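PDB 4TSZ: DNA polymerase III subunit beta from Pseudomonas aeruginosa, which forms a sliding clamp that tethers DNA polymerases and other proteins to DNA and makes them processive. Local coordinates for residues Gly125-Ser130 / Leu161-Gly166; Phe129-Ser134 / Leu183-Pro188; Leu136-Asp141 / Asp357-Val362; Asp191-Ile196 / Ile218-His223. One frame throughout, in Å; residues are numbered along the deposited sequence.

Contact 1: residues Gly125-Ser130 / Leu161-Gly166; sequences GSLNFS and LEVNGG
Leu127 and Val163 reach toward each other tip to tip. The close part of the contact lies here. One methyl of the leucine, CD2, sits 3.6 Å from Val163 CG2, and the same Leu127 CD2 is 3.9 Å from Val163 CG1. A single methyl thus rests against both branches of the valine. Leu127 CG points away from its own backbone N (chi1 -165°), and this sends the isobutyl end toward the valine. Phe129 adds a looser touch. Its CE1 is 4.2 Å from Val163 CG1, and the methyl approaches the ring obliquely.

The outer side faces solvent. Ser126, Asn128 and Ser130 on one segment, and Asn164 and Gly165 on the other, are exposed. The nearest CA atoms, those of Leu127 and Val163, are 9.3 Å apart. No hydrogen bond crosses.

Two sheets of the DNA clamp fold pack face to face here through apolar side chains. Strand 125-132 is the outermost strand of one sheet, and its Ser126 and Leu127 form a classic beta bulge opposite Leu220 of strand 215-221. Strand 158-164 lies in the other, between strands 193-198 and 167-173. Ser189 packs on both Leu127 and Val163, and Leu168 of strand 167-173 on both Phe129 and Val163.

Contact 2: residues Phe129-Ser134 / Leu183-Pro188; sequences FSIAQS and LDAQIP
Phe129 presents one ring face to Ile187, and the delta methyl of the isoleucine sits almost over the ring centre. Ile187 CD1 is 3.7 Å from the centroid of the Phe129 ring and 12° off the ring normal. This is a CH-pi contact. The isoleucine does not touch with its tip alone. Its gamma methyl covers the root of the ring, with Ile187 CG2 3.8 Å from Phe129 CB. Ile187 CG1 lies 3.9 Å from Phe129 CD2. The two side chains cross obliquely: CD1 covers the ring centre while CG1 and CG2 lie toward its root. Phe129 CG stands between its own backbone N and carbonyl carbon. This chi1 of 62° places the ring beside the isoleucine, and chi2 of -90° turns its face to it.

A second, lighter contact follows two residues on. Ile131 is fully extended. Its CD1 ends 4.1 Å from Ala185 CB. Ser130, between the two, points away and is exposed. No hydrogen bond joins the segments. An inverse gamma turn centred on Asp184 leads the chain from strand 177-184 into the loop with Ala185 and Ile187. Its bond, Ala185 N to Leu183 O, is weak at 3.0 Å. This loop closes over the apolar layer between two sheets in the clamp's central domain.

On the other segment, strand 125-132 runs into helix 133-141, with Ala132 at the N-cap position. Strand 215-221 pairs with Phe129 and Ile131 through the backbone. Leu168 of strand 167-173 packs on Phe129, Ile131 and Ile187, while Leu183 leans on helix 133-141.

Contact 3: residues Leu136-Asp141 / Asp357-Val362; sequences LRRLID and DDSAYV
Arg138 reaches from helix 133-141 to Asp358 and Ser359. The touch is light. Arg138 NH1 is 4.3 Å from Asp358 CB, which lies at the guanidinium edge, near its plane. Ser359 OG is 4.4 Å from the same Arg138 NH1, too far for a hydrogen bond. The carboxylate is near but does not pair: Asp358 OD2 stays 4.7 Å from Arg138 NH1. Any attraction between the opposite charges is probably weak and long-range. NH1 is buried here with no partner in the model. The arginine spans the distance because its chain is nearly straight from chi1 (-178°) to chi3 (-161°).

In the next shell, Cys181 and Leu183 of strand 177-184 pack against the Arg138 side chain, Leu183 on its guanidinium. Glu353 makes a long, weak ion pair with Arg138 NH2. Asp358 is paired through its backbone with Ser182. Separately, Arg137 NE bonds Asp141 OD2 at 3.0 Å, an i to i+4 salt bridge within the helix. Further along the strand, Val362 packs on an apolar side chain of the bound peptide.

The helix belongs to the central domain and the strand to the C-terminal domain. Strands 177-184 and 359-363 join in one continuous sheet across that boundary, as is characteristic of beta sliding clamps.

Contact 4: residues Asp191-Ile196 / Ile218-His223; sequences DRHQVI and IVLGQH
His193 meets Leu220 where two sheets pack face to face in the central domain, part of the DNA clamp fold. Strands 193-196 and 218-221 cross at 90°, with their axes 8.3 Å apart at closest. They are layered, not paired, and no hydrogen bond joins them.

His193 comes first along the segment. Its ring and the leucine slide past each other in opposite directions. His193 ND1 is 3.9 Å from Leu220 CD1, which approaches the ring obliquely. The ring swings to that side because CG lies opposite the backbone N (chi1 -157°). ND1 is buried by the leucine and has no partner in the model.

Gln194 points away from the contact. Its NE2 bonds Glu162 OE1 and also lies over the centre of the Arg192 guanidinium, 3.5 Å above that plane.

Val195 turns back to the interface, and its CA is the nearest to that of Leu220, at 7.5 Å. Val195 CG2 is 3.9 Å from Leu220 CD2. The leucine thus divides its two methyls, CD1 for the histidine and CD2 for the valine. In its own sheet, Val195 pairs through the backbone with Leu161 of strand 158-164. The other valine methyl looks past the leucine to the next residue, where Val195 CG1 stands 4.2 Å from Gly221 O.

Contacts 1, 2 and 4 share one apolar layer of the central domain. Contacts 1 and 4 have centres about 6 Å apart, and contacts 1 and 2 about 8 Å. Strand 125-132, used by contacts 1 and 2, pairs with the 218-223 segment of contact 4: Leu127 O is 2.7 Å from Leu220 N. Gly166 O of contact 1 lies 3.0 Å from Ile187 N of contact 2, probably as a hydrogen bond. Contact 3 is further off, its centre about 14 Å from that of contact 2. Leu183 CD2 bridges them, 3.4 Å from Arg138 NH1. In segment 357-362 of contact 3, Val362 packs on the bound peptide, away from the touching residues.

Contact 1: residues Gly125-Ser130 / Leu161-Gly166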
loop_
_atom_site.group_PDB
_atom_site.type_symbol
_atom_site.label_atom_id
_atom_site.label_comp_id
_atom_site.label_asym_id
_atom_site.label_seq_id
_atom_site.Cartn_x
_atom_site.Cartn_y
_atom_site.Cartn_z
ATOM N N GLY E 125 -13.971 38.158 3.950
ATOM C CA GLY E 125 -13.626 37.823 2.580
ATOM C C GLY E 125 -13.274 39.059 1.785
ATOM O O GLY E 125 -13.929 40.094 1.935
ATOM N N SER E 126 -12.210 38.976 0.979
ATOM C CA SER E 126 -11.786 40.067 0.098
ATOM C C SER E 126 -12.398 39.785 -1.272
ATOM O O SER E 126 -12.779 40.707 -1.987
ATOM C CB SER E 126 -10.265 40.115 -0.018
ATOM O OG SER E 126 -9.624 40.078 1.246
ATOM N N LEU E 127 -12.513 38.494 -1.615
ATOM C CA LEU E 127 -13.064 38.026 -2.875
ATOM C C LEU E 127 -13.832 36.728 -2.676
ATOM O O LEU E 127 -13.400 35.864 -1.923
ATOM C CB LEU E 127 -11.915 37.805 -3.886
ATOM C CG LEU E 127 -12.340 37.660 -5.343
ATOM C CD1 LEU E 127 -12.331 39.003 -6.067
ATOM C CD2 LEU E 127 -11.485 36.645 -6.050
ATOM N N ASN E 128 -14.973 36.594 -3.353
ATOM C CA ASN E 128 -15.766 35.374 -3.330
ATOM C C ASN E 128 -16.394 35.077 -4.674
ATOM O O ASN E 128 -16.950 35.968 -5.319
ATOM C CB ASN E 128 -16.743 35.266 -2.150
ATOM C CG ASN E 128 -17.726 36.388 -1.931
ATOM O OD1 ASN E 128 -18.175 37.089 -2.848
ATOM N ND2 ASN E 128 -18.175 36.494 -0.697
ATOM N N PHE E 129 -16.233 33.831 -5.126
ATOM C CA PHE E 129 -16.720 33.382 -6.426
ATOM C C PHE E 129 -17.078 31.906 -6.390
ATOM O O PHE E 129 -16.624 31.176 -5.510
ATOM C CB PHE E 129 -15.639 33.639 -7.505
ATOM C CG PHE E 129 -14.330 32.901 -7.304
ATOM C CD1 PHE E 129 -13.295 33.470 -6.565
ATOM C CD2 PHE E 129 -14.125 31.649 -7.868
ATOM C CE1 PHE E 129 -12.085 32.787 -6.378
ATOM C CE2 PHE E 129 -12.919 30.962 -7.672
ATOM C CZ PHE E 129 -11.902 31.542 -6.941
ATOM N N SER E 130 -17.869 31.468 -7.374
ATOM C CA SER E 130 -18.250 30.072 -7.543
ATOM C C SER E 130 -17.509 29.514 -8.761
ATOM O O SER E 130 -17.276 30.241 -9.730
ATOM C CB SER E 130 -19.759 29.947 -7.719
ATOM O OG SER E 130 -20.190 28.663 -7.299
ATOM N N LEU E 161 -2.448 30.646 -5.621
ATOM C CA LEU E 161 -3.742 30.727 -6.293
ATOM C C LEU E 161 -3.908 32.211 -6.560
ATOM O O LEU E 161 -3.841 33.022 -5.632
ATOM C CB LEU E 161 -4.918 30.144 -5.486
ATOM C CG LEU E 161 -4.940 28.636 -5.256
ATOM C CD1 LEU E 161 -6.165 28.228 -4.474
ATOM C CD2 LEU E 161 -4.876 27.855 -6.571
ATOM N N GLU E 162 -3.992 32.572 -7.841
ATOM C CA GLU E 162 -4.038 33.958 -8.270
ATOM C C GLU E 162 -5.241 34.269 -9.156
ATOM O O GLU E 162 -5.521 33.533 -10.102
ATOM C CB GLU E 162 -2.716 34.292 -8.985
ATOM C CG GLU E 162 -2.577 35.701 -9.519
ATOM C CD GLU E 162 -1.431 35.823 -10.502
ATOM O OE1 GLU E 162 -0.278 36.012 -10.053
ATOM O OE2 GLU E 162 -1.675 35.662 -11.718
ATOM N N VAL E 163 -5.955 35.363 -8.836
ATOM C CA VAL E 163 -7.064 35.850 -9.653
ATOM C C VAL E 163 -6.583 37.133 -10.320
ATOM O O VAL E 163 -6.097 38.036 -9.635
ATOM C CB VAL E 163 -8.462 35.966 -8.972
ATOM C CG1 VAL E 163 -8.819 34.704 -8.198
ATOM C CG2 VAL E 163 -8.569 37.192 -8.078
ATOM N N ASN E 164 -6.621 37.175 -11.657
ATOM C CA ASN E 164 -6.144 38.325 -12.424
ATOM C C ASN E 164 -6.910 38.432 -13.734
ATOM O O ASN E 164 -6.918 37.482 -14.520
ATOM C CB ASN E 164 -4.625 38.219 -12.661
ATOM C CG ASN E 164 -3.976 39.484 -13.162
ATOM O OD1 ASN E 164 -4.277 40.605 -12.722
ATOM N ND2 ASN E 164 -3.044 39.326 -14.085
ATOM N N GLY E 165 -7.585 39.569 -13.926
ATOM C CA GLY E 165 -8.395 39.844 -15.112
ATOM C C GLY E 165 -9.784 39.245 -15.003
ATOM O O GLY E 165 -10.792 39.957 -15.040
ATOM N N GLY E 166 -9.806 37.933 -14.841
ATOM C CA GLY E 166 -10.972 37.073 -14.697
ATOM C C GLY E 166 -10.501 35.632 -14.622
ATOM O O GLY E 166 -11.278 34.715 -14.336
#

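Contact 2: residues Phe129-Ser134 / Leu183-Pro188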
loop_
_atom_site.group_PDB
_atom_site.type_symbol
_atom_site.label_atom_id
_atom_site.label_comp_id
_atom_site.label_asym_id
_atom_site.label_seq_id
_atom_site.Cartn_x
_atom_site.Cartn_y
_atom_site.Cartn_z
ATOM N N PHE E 129 -16.233 33.831 -5.126
ATOM C CA PHE E 129 -16.720 33.382 -6.426
ATOM C C PHE E 129 -17.078 31.906 -6.390
ATOM O O PHE E 129 -16.624 31.176 -5.510
ATOM C CB PHE E 129 -15.639 33.639 -7.505
ATOM C CG PHE E 129 -14.330 32.901 -7.304
ATOM C CD1 PHE E 129 -13.295 33.470 -6.565
ATOM C CD2 PHE E 129 -14.125 31.649 -7.868
ATOM C CE1 PHE E 129 -12.085 32.787 -6.378
ATOM C CE2 PHE E 129 -12.919 30.962 -7.672
ATOM C CZ PHE E 129 -11.902 31.542 -6.941
ATOM N N SER E 130 -17.869 31.468 -7.374
ATOM C CA SER E 130 -18.250 30.072 -7.543
ATOM C C SER E 130 -17.509 29.514 -8.761
ATOM O O SER E 130 -17.276 30.241 -9.730
ATOM C CB SER E 130 -19.759 29.947 -7.719
ATOM O OG SER E 130 -20.190 28.663 -7.299
ATOM N N ILE E 131 -17.113 28.245 -8.698
ATOM C CA ILE E 131 -16.372 27.580 -9.772
ATOM C C ILE E 131 -16.677 26.078 -9.814
ATOM O O ILE E 131 -16.965 25.479 -8.780
ATOM C CB ILE E 131 -14.831 27.891 -9.684
ATOM C CG1 ILE E 131 -14.091 27.533 -11.000
ATOM C CG2 ILE E 131 -14.154 27.290 -8.420
ATOM C CD1 ILE E 131 -12.581 27.773 -11.037
ATOM N N ALA E 132 -16.603 25.471 -11.009
ATOM C CA ALA E 132 -16.768 24.030 -11.193
ATOM C C ALA E 132 -15.653 23.330 -10.403
ATOM O O ALA E 132 -14.498 23.767 -10.467
ATOM C CB ALA E 132 -16.647 23.678 -12.666
ATOM N N GLN E 133 -16.010 22.284 -9.626
ATOM C CA GLN E 133 -15.068 21.509 -8.811
ATOM C C GLN E 133 -13.949 20.932 -9.676
ATOM O O GLN E 133 -12.781 20.959 -9.284
ATOM C CB GLN E 133 -15.794 20.387 -8.051
ATOM C CG GLN E 133 -16.593 20.876 -6.844
ATOM C CD GLN E 133 -17.222 19.754 -6.052
ATOM O OE1 GLN E 133 -16.602 18.728 -5.773
ATOM N NE2 GLN E 133 -18.464 19.941 -5.634
ATOM N N SER E 134 -14.324 20.459 -10.870
ATOM C CA SER E 134 -13.477 19.873 -11.906
ATOM C C SER E 134 -12.375 20.847 -12.370
ATOM O O SER E 134 -11.238 20.415 -12.582
ATOM C CB SER E 134 -14.358 19.471 -13.094
ATOM O OG SER E 134 -13.630 19.070 -14.243
ATOM N N LEU E 183 -6.909 29.173 -16.088
ATOM C CA LEU E 183 -8.249 28.904 -16.605
ATOM C C LEU E 183 -9.079 30.183 -16.543
ATOM O O LEU E 183 -9.098 30.846 -15.504
ATOM C CB LEU E 183 -8.946 27.765 -15.826
ATOM C CG LEU E 183 -8.387 26.351 -15.999
ATOM C CD1 LEU E 183 -9.125 25.356 -15.103
ATOM C CD2 LEU E 183 -8.425 25.894 -17.487
ATOM N N ASP E 184 -9.735 30.549 -17.662
ATOM C CA ASP E 184 -10.551 31.759 -17.686
ATOM C C ASP E 184 -11.923 31.499 -17.062
ATOM O O ASP E 184 -12.876 31.112 -17.747
ATOM C CB ASP E 184 -10.583 32.451 -19.068
ATOM C CG ASP E 184 -11.085 31.606 -20.216
ATOM O OD1 ASP E 184 -10.377 30.650 -20.602
ATOM O OD2 ASP E 184 -12.161 31.934 -20.767
ATOM N N ALA E 185 -11.990 31.674 -15.726
ATOM C CA ALA E 185 -13.181 31.463 -14.903
ATOM C C ALA E 185 -14.144 32.670 -14.849
ATOM O O ALA E 185 -15.225 32.558 -14.260
ATOM C CB ALA E 185 -12.761 31.061 -13.503
ATOM N N GLN E 186 -13.756 33.807 -15.483
ATOM C CA GLN E 186 -14.510 35.070 -15.543
ATOM C C GLN E 186 -14.916 35.598 -14.150
ATOM O O GLN E 186 -16.085 35.902 -13.900
ATOM C CB GLN E 186 -15.691 34.988 -16.536
ATOM N N ILE E 187 -13.922 35.685 -13.243
ATOM C CA ILE E 187 -14.069 36.168 -11.867
ATOM C C ILE E 187 -13.803 37.692 -11.847
ATOM O O ILE E 187 -12.659 38.092 -12.086
ATOM C CB ILE E 187 -13.097 35.425 -10.885
ATOM C CG1 ILE E 187 -13.230 33.891 -10.951
ATOM C CG2 ILE E 187 -13.245 35.937 -9.448
ATOM C CD1 ILE E 187 -11.946 33.122 -10.493
ATOM N N PRO E 188 -14.799 38.560 -11.535
ATOM C CA PRO E 188 -14.503 40.004 -11.430
ATOM C C PRO E 188 -13.662 40.274 -10.170
ATOM O O PRO E 188 -14.012 39.789 -9.082
ATOM C CB PRO E 188 -15.891 40.656 -11.351
ATOM C CG PRO E 188 -16.888 39.547 -11.587
ATOM C CD PRO E 188 -16.209 38.280 -11.203
#

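Contact 3: residues Leu136-Asp141 / Asp357-Val362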
loop_
_atom_site.group_PDB
_atom_site.type_symbol
_atom_site.label_atom_id
_atom_site.label_comp_id
_atom_site.label_asym_id
_atom_site.label_seq_id
_atom_site.Cartn_x
_atom_site.Cartn_y
_atom_site.Cartn_z
ATOM N N LEU E 136 -11.244 23.619 -10.662
ATOM C CA LEU E 136 -10.345 23.890 -9.543
ATOM C C LEU E 136 -9.406 22.711 -9.286
ATOM O O LEU E 136 -8.213 22.931 -9.078
ATOM C CB LEU E 136 -11.114 24.283 -8.270
ATOM C CG LEU E 136 -10.274 24.627 -7.029
ATOM C CD1 LEU E 136 -9.271 25.753 -7.308
ATOM C CD2 LEU E 136 -11.161 24.979 -5.863
ATOM N N ARG E 137 -9.939 21.468 -9.321
ATOM C CA ARG E 137 -9.150 20.255 -9.134
ATOM C C ARG E 137 -8.042 20.146 -10.201
ATOM O O ARG E 137 -6.916 19.789 -9.850
ATOM C CB ARG E 137 -10.028 18.986 -9.123
ATOM C CG ARG E 137 -9.328 17.846 -8.400
ATOM C CD ARG E 137 -9.922 16.482 -8.631
ATOM N NE ARG E 137 -9.018 15.464 -8.096
ATOM C CZ ARG E 137 -9.389 14.459 -7.311
ATOM N NH1 ARG E 137 -10.664 14.310 -6.969
ATOM N NH2 ARG E 137 -8.490 13.590 -6.868
ATOM N N ARG E 138 -8.366 20.469 -11.482
ATOM C CA ARG E 138 -7.439 20.500 -12.622
ATOM C C ARG E 138 -6.265 21.444 -12.318
ATOM O O ARG E 138 -5.123 21.049 -12.495
ATOM C CB ARG E 138 -8.164 20.952 -13.904
ATOM C CG ARG E 138 -7.290 20.975 -15.171
ATOM C CD ARG E 138 -7.978 21.678 -16.346
ATOM N NE ARG E 138 -7.375 21.338 -17.649
ATOM C CZ ARG E 138 -6.553 22.126 -18.354
ATOM N NH1 ARG E 138 -6.218 23.326 -17.901
ATOM N NH2 ARG E 138 -6.069 21.718 -19.521
ATOM N N LEU E 139 -6.545 22.673 -11.829
ATOM C CA LEU E 139 -5.511 23.659 -11.479
ATOM C C LEU E 139 -4.529 23.113 -10.447
ATOM O O LEU E 139 -3.315 23.287 -10.609
ATOM C CB LEU E 139 -6.125 24.976 -10.978
ATOM C CG LEU E 139 -6.888 25.828 -11.992
ATOM C CD1 LEU E 139 -7.490 27.022 -11.322
ATOM C CD2 LEU E 139 -5.988 26.315 -13.124
ATOM N N ILE E 140 -5.054 22.407 -9.416
ATOM C CA ILE E 140 -4.243 21.822 -8.344
ATOM C C ILE E 140 -3.460 20.610 -8.870
ATOM O O ILE E 140 -2.242 20.580 -8.716
ATOM C CB ILE E 140 -5.077 21.482 -7.068
ATOM C CG1 ILE E 140 -5.818 22.723 -6.516
ATOM C CG2 ILE E 140 -4.184 20.828 -5.985
ATOM C CD1 ILE E 140 -6.978 22.424 -5.492
ATOM N N ASP E 141 -4.157 19.624 -9.478
ATOM C CA ASP E 141 -3.551 18.391 -9.984
ATOM C C ASP E 141 -2.535 18.603 -11.114
ATOM O O ASP E 141 -1.594 17.826 -11.213
ATOM C CB ASP E 141 -4.618 17.357 -10.383
ATOM C CG ASP E 141 -5.414 16.760 -9.227
ATOM O OD1 ASP E 141 -4.965 16.881 -8.059
ATOM O OD2 ASP E 141 -6.476 16.155 -9.491
ATOM N N ASP E 357 -1.586 26.708 -24.422
ATOM C CA ASP E 357 -0.590 27.283 -23.513
ATOM C C ASP E 357 -1.129 27.445 -22.075
ATOM O O ASP E 357 -0.434 28.040 -21.247
ATOM C CB ASP E 357 -0.066 28.634 -24.066
ATOM C CG ASP E 357 0.678 28.566 -25.395
ATOM O OD1 ASP E 357 1.143 27.459 -25.767
ATOM O OD2 ASP E 357 0.829 29.626 -26.047
ATOM N N ASP E 358 -2.344 26.901 -21.767
ATOM C CA ASP E 358 -2.992 26.977 -20.432
ATOM C C ASP E 358 -2.108 26.436 -19.320
ATOM O O ASP E 358 -2.071 27.020 -18.239
ATOM C CB ASP E 358 -4.366 26.275 -20.405
ATOM C CG ASP E 358 -5.392 26.784 -21.409
ATOM O OD1 ASP E 358 -5.221 27.922 -21.926
ATOM O OD2 ASP E 358 -6.379 26.059 -21.662
ATOM N N SER E 359 -1.385 25.334 -19.597
ATOM C CA SER E 359 -0.425 24.739 -18.677
ATOM C C SER E 359 0.980 25.068 -19.173
ATOM O O SER E 359 1.233 25.028 -20.373
ATOM C CB SER E 359 -0.613 23.227 -18.585
ATOM O OG SER E 359 -1.863 22.910 -17.991
ATOM N N ALA E 360 1.879 25.423 -18.248
ATOM C CA ALA E 360 3.275 25.734 -18.551
ATOM C C ALA E 360 4.179 25.167 -17.456
ATOM O O ALA E 360 3.884 25.296 -16.268
ATOM C CB ALA E 360 3.470 27.238 -18.709
ATOM N N TYR E 361 5.248 24.486 -17.872
ATOM C CA TYR E 361 6.186 23.826 -16.967
ATOM C C TYR E 361 7.589 24.269 -17.268
ATOM O O TYR E 361 8.011 24.256 -18.416
ATOM C CB TYR E 361 6.054 22.299 -17.052
ATOM C CG TYR E 361 4.629 21.853 -16.820
ATOM C CD1 TYR E 361 4.132 21.689 -15.530
ATOM C CD2 TYR E 361 3.747 21.683 -17.887
ATOM C CE1 TYR E 361 2.797 21.355 -15.305
ATOM C CE2 TYR E 361 2.409 21.343 -17.675
ATOM C CZ TYR E 361 1.937 21.180 -16.379
ATOM O OH TYR E 361 0.630 20.818 -16.156
ATOM N N VAL E 362 8.304 24.695 -16.232
ATOM C CA VAL E 362 9.670 25.207 -16.360
ATOM C C VAL E 362 10.612 24.294 -15.582
ATOM O O VAL E 362 10.335 23.992 -14.428
ATOM C CB VAL E 362 9.743 26.679 -15.880
ATOM C CG1 VAL E 362 11.137 27.255 -16.090
ATOM C CG2 VAL E 362 8.690 27.543 -16.587
#

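Contact 4: residues Asp191-Ile196 / Ile218-His223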
loop_
_atom_site.group_PDB
_atom_site.type_symbol
_atom_site.label_atom_id
_atom_site.label_comp_id
_atom_site.label_asym_id
_atom_site.label_seq_id
_atom_site.Cartn_x
_atom_site.Cartn_y
_atom_site.Cartn_z
ATOM N N ASP E 191 -8.533 44.074 -9.248
ATOM C CA ASP E 191 -7.102 44.035 -8.915
ATOM C C ASP E 191 -6.600 42.589 -8.876
ATOM O O ASP E 191 -7.392 41.678 -8.621
ATOM C CB ASP E 191 -6.807 44.737 -7.572
ATOM N N ARG E 192 -5.287 42.383 -9.124
ATOM C CA ARG E 192 -4.666 41.063 -9.042
ATOM C C ARG E 192 -4.668 40.637 -7.567
ATOM O O ARG E 192 -4.207 41.390 -6.701
ATOM C CB ARG E 192 -3.225 41.064 -9.609
ATOM C CG ARG E 192 -2.620 39.653 -9.753
ATOM C CD ARG E 192 -1.303 39.636 -10.504
ATOM N NE ARG E 192 -0.170 39.986 -9.644
ATOM C CZ ARG E 192 1.083 39.571 -9.832
ATOM N NH1 ARG E 192 1.379 38.764 -10.847
ATOM N NH2 ARG E 192 2.045 39.948 -9.001
ATOM N N HIS E 193 -5.242 39.458 -7.283
ATOM C CA HIS E 193 -5.301 38.922 -5.927
ATOM C C HIS E 193 -4.562 37.586 -5.839
ATOM O O HIS E 193 -4.795 36.698 -6.657
ATOM C CB HIS E 193 -6.751 38.823 -5.425
ATOM C CG HIS E 193 -6.852 38.811 -3.935
ATOM N ND1 HIS E 193 -6.663 37.647 -3.207
ATOM C CD2 HIS E 193 -7.092 39.828 -3.074
ATOM C CE1 HIS E 193 -6.797 37.990 -1.937
ATOM N NE2 HIS E 193 -7.060 39.291 -1.805
ATOM N N GLN E 194 -3.644 37.469 -4.866
ATOM C CA GLN E 194 -2.824 36.277 -4.649
ATOM C C GLN E 194 -2.976 35.722 -3.238
ATOM O O GLN E 194 -3.037 36.480 -2.268
ATOM C CB GLN E 194 -1.341 36.603 -4.867
ATOM C CG GLN E 194 -0.943 36.965 -6.287
ATOM C CD GLN E 194 0.564 37.015 -6.455
ATOM O OE1 GLN E 194 1.338 37.258 -5.507
ATOM N NE2 GLN E 194 1.024 36.777 -7.674
ATOM N N VAL E 195 -3.008 34.387 -3.129
ATOM C CA VAL E 195 -3.029 33.641 -1.862
ATOM C C VAL E 195 -2.061 32.454 -1.982
ATOM O O VAL E 195 -1.951 31.867 -3.059
ATOM C CB VAL E 195 -4.448 33.199 -1.341
ATOM C CG1 VAL E 195 -5.384 34.390 -1.113
ATOM C CG2 VAL E 195 -5.104 32.146 -2.229
ATOM N N ILE E 196 -1.353 32.111 -0.894
ATOM C CA ILE E 196 -0.498 30.925 -0.896
ATOM C C ILE E 196 -1.154 29.917 0.034
ATOM O O ILE E 196 -1.247 30.157 1.236
ATOM C CB ILE E 196 1.005 31.146 -0.560
ATOM C CG1 ILE E 196 1.631 32.324 -1.346
ATOM C CG2 ILE E 196 1.799 29.819 -0.764
ATOM C CD1 ILE E 196 2.955 32.865 -0.731
ATOM N N ILE E 218 -15.905 29.619 -3.400
ATOM C CA ILE E 218 -14.591 29.998 -2.874
ATOM C C ILE E 218 -14.629 31.374 -2.233
ATOM O O ILE E 218 -15.210 32.302 -2.800
ATOM C CB ILE E 218 -13.469 29.914 -3.962
ATOM C CG1 ILE E 218 -13.333 28.489 -4.570
ATOM C CG2 ILE E 218 -12.108 30.464 -3.467
ATOM C CD1 ILE E 218 -12.922 27.360 -3.617
ATOM N N VAL E 219 -13.981 31.505 -1.062
ATOM C CA VAL E 219 -13.820 32.778 -0.373
ATOM C C VAL E 219 -12.324 32.952 -0.141
ATOM O O VAL E 219 -11.673 32.087 0.455
ATOM C CB VAL E 219 -14.640 32.933 0.952
ATOM C CG1 VAL E 219 -14.341 34.271 1.640
ATOM C CG2 VAL E 219 -16.143 32.780 0.708
ATOM N N LEU E 220 -11.786 34.066 -0.630
ATOM C CA LEU E 220 -10.394 34.431 -0.423
ATOM C C LEU E 220 -10.367 35.545 0.611
ATOM O O LEU E 220 -10.976 36.597 0.398
ATOM C CB LEU E 220 -9.701 34.881 -1.731
ATOM C CG LEU E 220 -9.591 33.866 -2.883
ATOM C CD1 LEU E 220 -8.750 34.427 -4.014
ATOM C CD2 LEU E 220 -9.007 32.512 -2.415
ATOM N N GLY E 221 -9.730 35.269 1.741
ATOM C CA GLY E 221 -9.553 36.227 2.826
ATOM C C GLY E 221 -8.096 36.612 2.929
ATOM O O GLY E 221 -7.263 36.056 2.210
ATOM N N GLN E 222 -7.764 37.552 3.816
ATOM C CA GLN E 222 -6.376 37.993 3.998
ATOM C C GLN E 222 -5.485 36.899 4.610
ATOM O O GLN E 222 -4.303 36.828 4.276
ATOM C CB GLN E 222 -6.304 39.289 4.817
ATOM N N HIS E 223 -6.051 36.039 5.473
ATOM C CA HIS E 223 -5.310 34.964 6.141
ATOM C C HIS E 223 -5.940 33.573 5.996
ATOM O O HIS E 223 -5.450 32.614 6.599
ATOM C CB HIS E 223 -5.068 35.314 7.626
ATOM C CG HIS E 223 -4.389 36.632 7.833
ATOM N ND1 HIS E 223 -3.099 36.868 7.379
ATOM C CD2 HIS E 223 -4.857 37.757 8.416
ATOM C CE1 HIS E 223 -2.831 38.125 7.697
ATOM N NE2 HIS E 223 -3.854 38.696 8.330
#